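Local structure of proline dehydrogenase (Deinococcus radiodurans, 4H6Q) at residues I85-I99 with I123-D137. The protein catalyses the FAD-dependent oxidation of L-proline to (S)-1-pyrroline-5-carboxylate, passing the electrons to a quinone, in the first step of proline breakdown to glutamate. Sequence-based numbering, arbitrary orientation.
Sequences IEAAHAAGIKPYVSI and IIAKAKEYGGFICLD. With FAD (flavin-adenine dinucleotide), chain C.
The imidazole of H89 lies flat on one face of the Y130 phenol, ring centroids 3.6 Å apart and planes 4° from parallel, at the ends of two neighbouring helices. With chi1 at 173°, H89 CG points opposite the backbone N, which lays the imidazole across the phenol. E86 grips that ring's edge: Y130 OH donates to E86 OE1 at 2.6 Å, on the syn side of the carboxylate, while E86 OE2 takes K126 NZ at 2.9 Å in a salt bridge, so both carboxylate oxygens are held. I85 CG2 meets the ring edge at CD2, and P95 CG packs on Y130 CB. Without the phenol, as with an alanine here, E86 OE1 would probably lose its hydroxyl donor and the H89 ring the surface it stacks on. Beyond P95, strands 96-99 and 133-136 run parallel, joined by five backbone hydrogen bonds. On the barrel-interior face, Y96 CE1 comes within 3.4 Å of F133 CD2, the rings oblique at 34°; nearer the flavin, S98 CB meets D137 OD1 at 3.3 Å. D137, probably catalytic, contacts the bound tetrahydrofuroate and is salt-bridged to K100 and R189 and hydrogen-bonded to Y280. V97, I99 and I134 face the helices, I99 CD1 reaching I123 CD1. Two successive helix-turn-strand (alpha-beta) units of the TIM barrel pack side by side, between strands 58-63 and 163-168 and helices 42-54 and 144-158.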
loop_
_atom_site.group_PDB
_atom_site.type_symbol
_atom_site.label_atom_id
_atom_site.label_comp_id
_atom_site.label_asym_id
_atom_site.label_seq_id
_atom_site.Cartn_x
_atom_site.Cartn_y
_atom_site.Cartn_z
ATOM N N ILE A 85 14.550 -0.174 -5.091
ATOM C CA ILE A 85 14.749 1.233 -4.708
ATOM C C ILE A 85 15.950 1.826 -5.452
ATOM O O ILE A 85 15.896 2.976 -5.934
ATOM C CB ILE A 85 14.938 1.341 -3.168
ATOM C CG1 ILE A 85 13.630 1.000 -2.457
ATOM C CG2 ILE A 85 15.464 2.694 -2.753
ATOM C CD1 ILE A 85 13.830 0.667 -0.960
ATOM N N GLU A 86 17.055 1.088 -5.549
ATOM C CA GLU A 86 18.215 1.570 -6.323
ATOM C C GLU A 86 17.856 1.821 -7.771
ATOM O O GLU A 86 18.245 2.845 -8.356
ATOM C CB GLU A 86 19.399 0.581 -6.242
ATOM C CG GLU A 86 19.982 0.382 -4.835
ATOM C CD GLU A 86 20.864 1.483 -4.341
ATOM O OE1 GLU A 86 20.900 2.581 -4.955
ATOM O OE2 GLU A 86 21.557 1.244 -3.323
ATOM N N ALA A 87 17.107 0.908 -8.381
ATOM C CA ALA A 87 16.750 1.042 -9.785
ATOM C C ALA A 87 15.796 2.207 -10.010
ATOM O O ALA A 87 15.932 2.947 -11.006
ATOM C CB ALA A 87 16.140 -0.291 -10.316
ATOM N N ALA A 88 14.821 2.379 -9.118
ATOM C CA ALA A 88 13.924 3.542 -9.227
ATOM C C ALA A 88 14.690 4.855 -9.162
ATOM O O ALA A 88 14.566 5.712 -10.045
ATOM C CB ALA A 88 12.857 3.493 -8.123
ATOM N N HIS A 89 15.549 4.969 -8.157
ATOM C CA HIS A 89 16.373 6.168 -7.998
ATOM C C HIS A 89 17.226 6.417 -9.249
ATOM O O HIS A 89 17.348 7.573 -9.694
ATOM C CB HIS A 89 17.220 6.031 -6.726
ATOM C CG HIS A 89 18.228 7.126 -6.545
ATOM N ND1 HIS A 89 17.870 8.451 -6.355
ATOM C CD2 HIS A 89 19.588 7.104 -6.539
ATOM C CE1 HIS A 89 18.964 9.203 -6.250
ATOM N NE2 HIS A 89 20.025 8.408 -6.357
ATOM N N ALA A 90 17.870 5.381 -9.793
ATOM C CA ALA A 90 18.757 5.567 -10.950
ATOM C C ALA A 90 17.980 6.022 -12.179
ATOM O O ALA A 90 18.559 6.673 -13.039
ATOM C CB ALA A 90 19.539 4.278 -11.248
ATOM N N ALA A 91 16.672 5.719 -12.227
ATOM C CA ALA A 91 15.795 6.090 -13.333
ATOM C C ALA A 91 15.184 7.486 -13.134
ATOM O O ALA A 91 14.472 8.017 -13.994
ATOM C CB ALA A 91 14.701 5.053 -13.549
ATOM N N GLY A 92 15.485 8.097 -11.995
ATOM C CA GLY A 92 14.915 9.395 -11.673
ATOM C C GLY A 92 13.540 9.358 -11.050
ATOM O O GLY A 92 12.799 10.344 -11.113
ATOM N N ILE A 93 13.181 8.215 -10.479
ATOM C CA ILE A 93 11.907 8.101 -9.776
ATOM C C ILE A 93 12.179 8.156 -8.272
ATOM O O ILE A 93 13.008 7.399 -7.766
ATOM C CB ILE A 93 11.242 6.762 -10.117
ATOM C CG1 ILE A 93 10.937 6.691 -11.628
ATOM C CG2 ILE A 93 9.961 6.571 -9.300
ATOM C CD1 ILE A 93 10.569 5.319 -12.124
ATOM N N LYS A 94 11.529 9.074 -7.548
ATOM C CA LYS A 94 11.642 9.126 -6.096
ATOM C C LYS A 94 11.065 7.813 -5.556
ATOM O O LYS A 94 9.932 7.476 -5.817
ATOM C CB LYS A 94 10.872 10.333 -5.542
ATOM C CG LYS A 94 11.310 10.817 -4.163
ATOM C CD LYS A 94 10.485 12.097 -3.738
ATOM C CE LYS A 94 11.280 13.014 -2.864
ATOM N NZ LYS A 94 11.949 14.038 -3.715
ATOM N N PRO A 95 11.854 7.064 -4.771
ATOM C CA PRO A 95 11.329 5.777 -4.294
ATOM C C PRO A 95 10.127 5.952 -3.370
ATOM O O PRO A 95 10.103 6.763 -2.377
ATOM C CB PRO A 95 12.540 5.146 -3.587
ATOM C CG PRO A 95 13.728 5.917 -4.032
ATOM C CD PRO A 95 13.243 7.287 -4.360
ATOM N N TYR A 96 9.037 5.350 -3.778
ATOM C CA TYR A 96 7.852 5.223 -2.923
ATOM C C TYR A 96 7.455 3.762 -3.080
ATOM O O TYR A 96 7.077 3.358 -4.178
ATOM C CB TYR A 96 6.751 6.167 -3.399
ATOM C CG TYR A 96 5.559 6.271 -2.485
ATOM C CD1 TYR A 96 5.244 7.505 -1.906
ATOM C CD2 TYR A 96 4.743 5.154 -2.188
ATOM C CE1 TYR A 96 4.096 7.667 -1.092
ATOM C CE2 TYR A 96 3.629 5.289 -1.317
ATOM C CZ TYR A 96 3.307 6.540 -0.808
ATOM O OH TYR A 96 2.167 6.661 -0.024
ATOM N N VAL A 97 7.607 2.983 -2.010
ATOM C CA VAL A 97 7.479 1.526 -2.078
ATOM C C VAL A 97 6.614 1.065 -0.902
ATOM O O VAL A 97 6.803 1.534 0.243
ATOM C CB VAL A 97 8.890 0.835 -2.037
ATOM C CG1 VAL A 97 8.780 -0.657 -1.942
ATOM C CG2 VAL A 97 9.741 1.261 -3.228
ATOM N N SER A 98 5.738 0.088 -1.181
ATOM C CA SER A 98 4.946 -0.583 -0.152
ATOM C C SER A 98 5.471 -1.956 0.069
ATOM O O SER A 98 5.700 -2.694 -0.900
ATOM C CB SER A 98 3.460 -0.615 -0.555
ATOM O OG SER A 98 2.891 0.713 -0.591
ATOM N N ILE A 99 5.657 -2.293 1.341
ATOM C CA ILE A 99 6.094 -3.640 1.731
ATOM C C ILE A 99 5.086 -4.254 2.673
ATOM O O ILE A 99 4.437 -3.572 3.484
ATOM C CB ILE A 99 7.509 -3.652 2.370
ATOM C CG1 ILE A 99 7.560 -2.889 3.702
ATOM C CG2 ILE A 99 8.541 -3.083 1.355
ATOM C CD1 ILE A 99 8.928 -2.974 4.414
ATOM N N ILE A 123 15.510 -1.279 4.462
ATOM C CA ILE A 123 14.712 -0.776 3.357
ATOM C C ILE A 123 14.414 0.728 3.518
ATOM O O ILE A 123 14.585 1.523 2.565
ATOM C CB ILE A 123 13.416 -1.601 3.233
ATOM C CG1 ILE A 123 13.759 -3.060 2.807
ATOM C CG2 ILE A 123 12.383 -0.936 2.305
ATOM C CD1 ILE A 123 12.580 -4.040 3.000
ATOM N N ILE A 124 13.961 1.123 4.707
ATOM C CA ILE A 124 13.583 2.518 4.911
ATOM C C ILE A 124 14.823 3.417 4.859
ATOM O O ILE A 124 14.770 4.519 4.289
ATOM C CB ILE A 124 12.827 2.711 6.238
ATOM C CG1 ILE A 124 11.541 1.884 6.254
ATOM C CG2 ILE A 124 12.544 4.234 6.478
ATOM C CD1 ILE A 124 10.989 1.689 7.664
ATOM N N ALA A 125 15.949 2.970 5.423
ATOM C CA ALA A 125 17.182 3.767 5.370
ATOM C C ALA A 125 17.563 4.045 3.912
ATOM O O ALA A 125 17.973 5.159 3.582
ATOM C CB ALA A 125 18.303 3.032 6.111
ATOM N N LYS A 126 17.457 3.045 3.038
ATOM C CA LYS A 126 17.825 3.202 1.634
ATOM C C LYS A 126 16.854 4.154 0.936
ATOM O O LYS A 126 17.287 5.089 0.206
ATOM C CB LYS A 126 17.931 1.839 0.919
ATOM C CG LYS A 126 18.410 1.906 -0.508
ATOM C CD LYS A 126 19.736 2.605 -0.703
ATOM C CE LYS A 126 20.867 1.799 -0.128
ATOM N NZ LYS A 126 22.129 2.324 -0.671
ATOM N N ALA A 127 15.550 3.966 1.127
ATOM C CA ALA A 127 14.573 4.865 0.506
ATOM C C ALA A 127 14.818 6.293 1.018
ATOM O O ALA A 127 14.828 7.236 0.209
ATOM C CB ALA A 127 13.139 4.428 0.796
ATOM N N LYS A 128 15.062 6.468 2.322
ATOM C CA LYS A 128 15.269 7.817 2.878
ATOM C C LYS A 128 16.531 8.486 2.326
ATOM O O LYS A 128 16.556 9.710 2.107
ATOM C CB LYS A 128 15.367 7.744 4.395
ATOM C CG LYS A 128 15.615 9.099 5.082
ATOM C CD LYS A 128 15.478 9.039 6.580
ATOM C CE LYS A 128 15.837 10.378 7.186
ATOM N NZ LYS A 128 15.607 10.339 8.672
ATOM N N GLU A 129 17.587 7.720 2.047
ATOM C CA GLU A 129 18.791 8.307 1.443
ATOM C C GLU A 129 18.443 9.051 0.158
ATOM O O GLU A 129 19.120 10.047 -0.234
ATOM C CB GLU A 129 19.770 7.191 1.114
ATOM C CG GLU A 129 21.100 7.664 0.612
ATOM C CD GLU A 129 22.035 6.515 0.287
ATOM O OE1 GLU A 129 23.077 6.805 -0.356
ATOM O OE2 GLU A 129 21.722 5.355 0.675
ATOM N N TYR A 130 17.440 8.537 -0.535
ATOM C CA TYR A 130 17.073 9.076 -1.831
ATOM C C TYR A 130 15.812 9.929 -1.730
ATOM O O TYR A 130 15.125 10.155 -2.728
ATOM C CB TYR A 130 16.894 7.944 -2.856
ATOM C CG TYR A 130 18.138 7.080 -3.053
ATOM C CD1 TYR A 130 19.431 7.628 -3.015
ATOM C CD2 TYR A 130 18.020 5.701 -3.289
ATOM C CE1 TYR A 130 20.529 6.848 -3.214
ATOM C CE2 TYR A 130 19.139 4.919 -3.492
ATOM C CZ TYR A 130 20.392 5.491 -3.442
ATOM O OH TYR A 130 21.505 4.721 -3.658
ATOM N N GLY A 131 15.498 10.350 -0.507
ATOM C CA GLY A 131 14.369 11.242 -0.249
ATOM C C GLY A 131 13.022 10.550 -0.371
ATOM O O GLY A 131 11.982 11.194 -0.505
ATOM N N GLY A 132 13.043 9.217 -0.334
ATOM C CA GLY A 132 11.851 8.398 -0.549
ATOM C C GLY A 132 11.013 8.054 0.660
ATOM O O GLY A 132 11.152 8.639 1.776
ATOM N N PHE A 133 10.104 7.080 0.450
ATOM C CA PHE A 133 9.053 6.776 1.398
ATOM C C PHE A 133 8.706 5.293 1.344
ATOM O O PHE A 133 8.599 4.735 0.212
ATOM C CB PHE A 133 7.803 7.617 1.064
ATOM C CG PHE A 133 6.652 7.430 2.012
ATOM C CD1 PHE A 133 6.557 8.192 3.173
ATOM C CD2 PHE A 133 5.655 6.503 1.725
ATOM C CE1 PHE A 133 5.440 8.037 4.029
ATOM C CE2 PHE A 133 4.569 6.343 2.560
ATOM C CZ PHE A 133 4.467 7.102 3.714
ATOM N N ILE A 134 8.451 4.688 2.512
ATOM C CA ILE A 134 7.998 3.290 2.559
ATOM C C ILE A 134 6.674 3.241 3.278
ATOM O O ILE A 134 6.550 3.798 4.383
ATOM C CB ILE A 134 9.008 2.433 3.367
ATOM C CG1 ILE A 134 10.416 2.429 2.730
ATOM C CG2 ILE A 134 8.492 0.999 3.552
ATOM C CD1 ILE A 134 10.439 1.939 1.231
ATOM N N CYS A 135 5.701 2.540 2.682
ATOM C CA CYS A 135 4.474 2.215 3.385
ATOM C C CYS A 135 4.508 0.768 3.893
ATOM O O CYS A 135 4.829 -0.146 3.112
ATOM C CB CYS A 135 3.238 2.413 2.483
ATOM S SG CYS A 135 1.682 1.993 3.358
ATOM N N LEU A 136 4.186 0.565 5.171
ATOM C CA LEU A 136 3.960 -0.773 5.743
ATOM C C LEU A 136 2.498 -1.134 5.487
ATOM O O LEU A 136 1.580 -0.613 6.157
ATOM C CB LEU A 136 4.246 -0.776 7.250
ATOM C CG LEU A 136 5.601 -0.125 7.620
ATOM C CD1 LEU A 136 5.745 -0.061 9.129
ATOM C CD2 LEU A 136 6.800 -0.858 6.988
ATOM N N ASP A 137 2.255 -2.016 4.487
ATOM C CA ASP A 137 0.887 -2.473 4.190
ATOM C C ASP A 137 0.307 -3.176 5.440
ATOM O O ASP A 137 1.036 -3.734 6.275
ATOM C CB ASP A 137 0.917 -3.481 3.047
ATOM C CG ASP A 137 1.109 -2.865 1.680
ATOM O OD1 ASP A 137 1.054 -1.626 1.505
ATOM O OD2 ASP A 137 1.301 -3.716 0.732
HETATM P PA FAD C . -15.244 -1.923 -3.282
HETATM O O1A FAD C . -16.473 -1.471 -2.488
HETATM O O2A FAD C . -14.771 -3.306 -3.094
HETATM O O5B FAD C . -15.350 -1.735 -4.768
HETATM C C5B FAD C . -15.733 -0.476 -5.297
HETATM C C4B FAD C . -15.794 -0.462 -6.811
HETATM O O4B FAD C . -14.469 -0.411 -7.286
HETATM C C3B FAD C . -16.353 -1.698 -7.416
HETATM O O3B FAD C . -17.770 -1.749 -7.460
HETATM C C2B FAD C . -15.710 -1.671 -8.750
HETATM O O2B FAD C . -16.269 -0.685 -9.590
HETATM C C1B FAD C . -14.320 -1.258 -8.389
HETATM N N9A FAD C . -13.443 -2.372 -8.029
HETATM C C8A FAD C . -12.803 -2.567 -6.806
HETATM N N7A FAD C . -12.067 -3.679 -6.807
HETATM C C5A FAD C . -12.184 -4.233 -8.079
HETATM C C6A FAD C . -11.673 -5.368 -8.680
HETATM N N6A FAD C . -10.791 -6.250 -7.985
HETATM N N1A FAD C . -12.014 -5.619 -9.954
HETATM C C2A FAD C . -12.831 -4.805 -10.652
HETATM N N3A FAD C . -13.364 -3.694 -10.119
HETATM C C4A FAD C . -13.039 -3.405 -8.863
HETATM N N1 FAD C . -6.343 -3.532 2.027
HETATM C C2 FAD C . -5.622 -4.081 3.041
HETATM O O2 FAD C . -6.259 -4.894 3.850
HETATM N N3 FAD C . -4.298 -3.802 3.247
HETATM C C4 FAD C . -3.606 -2.934 2.411
HETATM O O4 FAD C . -2.297 -2.686 2.618
HETATM C C4X FAD C . -4.335 -2.320 1.298
HETATM N N5 FAD C . -3.707 -1.454 0.440
HETATM C C5X FAD C . -4.467 -0.886 -0.558
HETATM C C6 FAD C . -3.857 0.013 -1.447
HETATM C C7 FAD C . -4.625 0.634 -2.465
HETATM C C7M FAD C . -3.965 1.613 -3.432
HETATM C C8 FAD C . -6.005 0.330 -2.564
HETATM C C8M FAD C . -6.858 0.971 -3.625
HETATM C C9 FAD C . -6.596 -0.598 -1.693
HETATM C C9A FAD C . -5.846 -1.183 -0.691
HETATM N N10 FAD C . -6.478 -2.082 0.190
HETATM C C10 FAD C . -5.723 -2.662 1.180
HETATM C "C1'" FAD C . -7.899 -2.380 0.113
HETATM C "C2'" FAD C . -8.298 -3.646 -0.579
HETATM O "O2'" FAD C . -7.322 -3.868 -1.589
HETATM C "C3'" FAD C . -9.772 -3.264 -0.858
HETATM O "O3'" FAD C . -10.703 -3.761 0.056
HETATM C "C4'" FAD C . -10.276 -3.430 -2.237
HETATM O "O4'" FAD C . -9.447 -2.645 -3.017
HETATM C "C5'" FAD C . -11.717 -2.943 -2.287
HETATM O "O5'" FAD C . -11.837 -2.006 -3.312
HETATM P P FAD C . -12.566 -0.605 -3.116
HETATM O O1P FAD C . -12.200 0.272 -1.880
HETATM O O2P FAD C . -12.516 -0.007 -4.548
HETATM O O3P FAD C . -14.145 -0.915 -2.980
#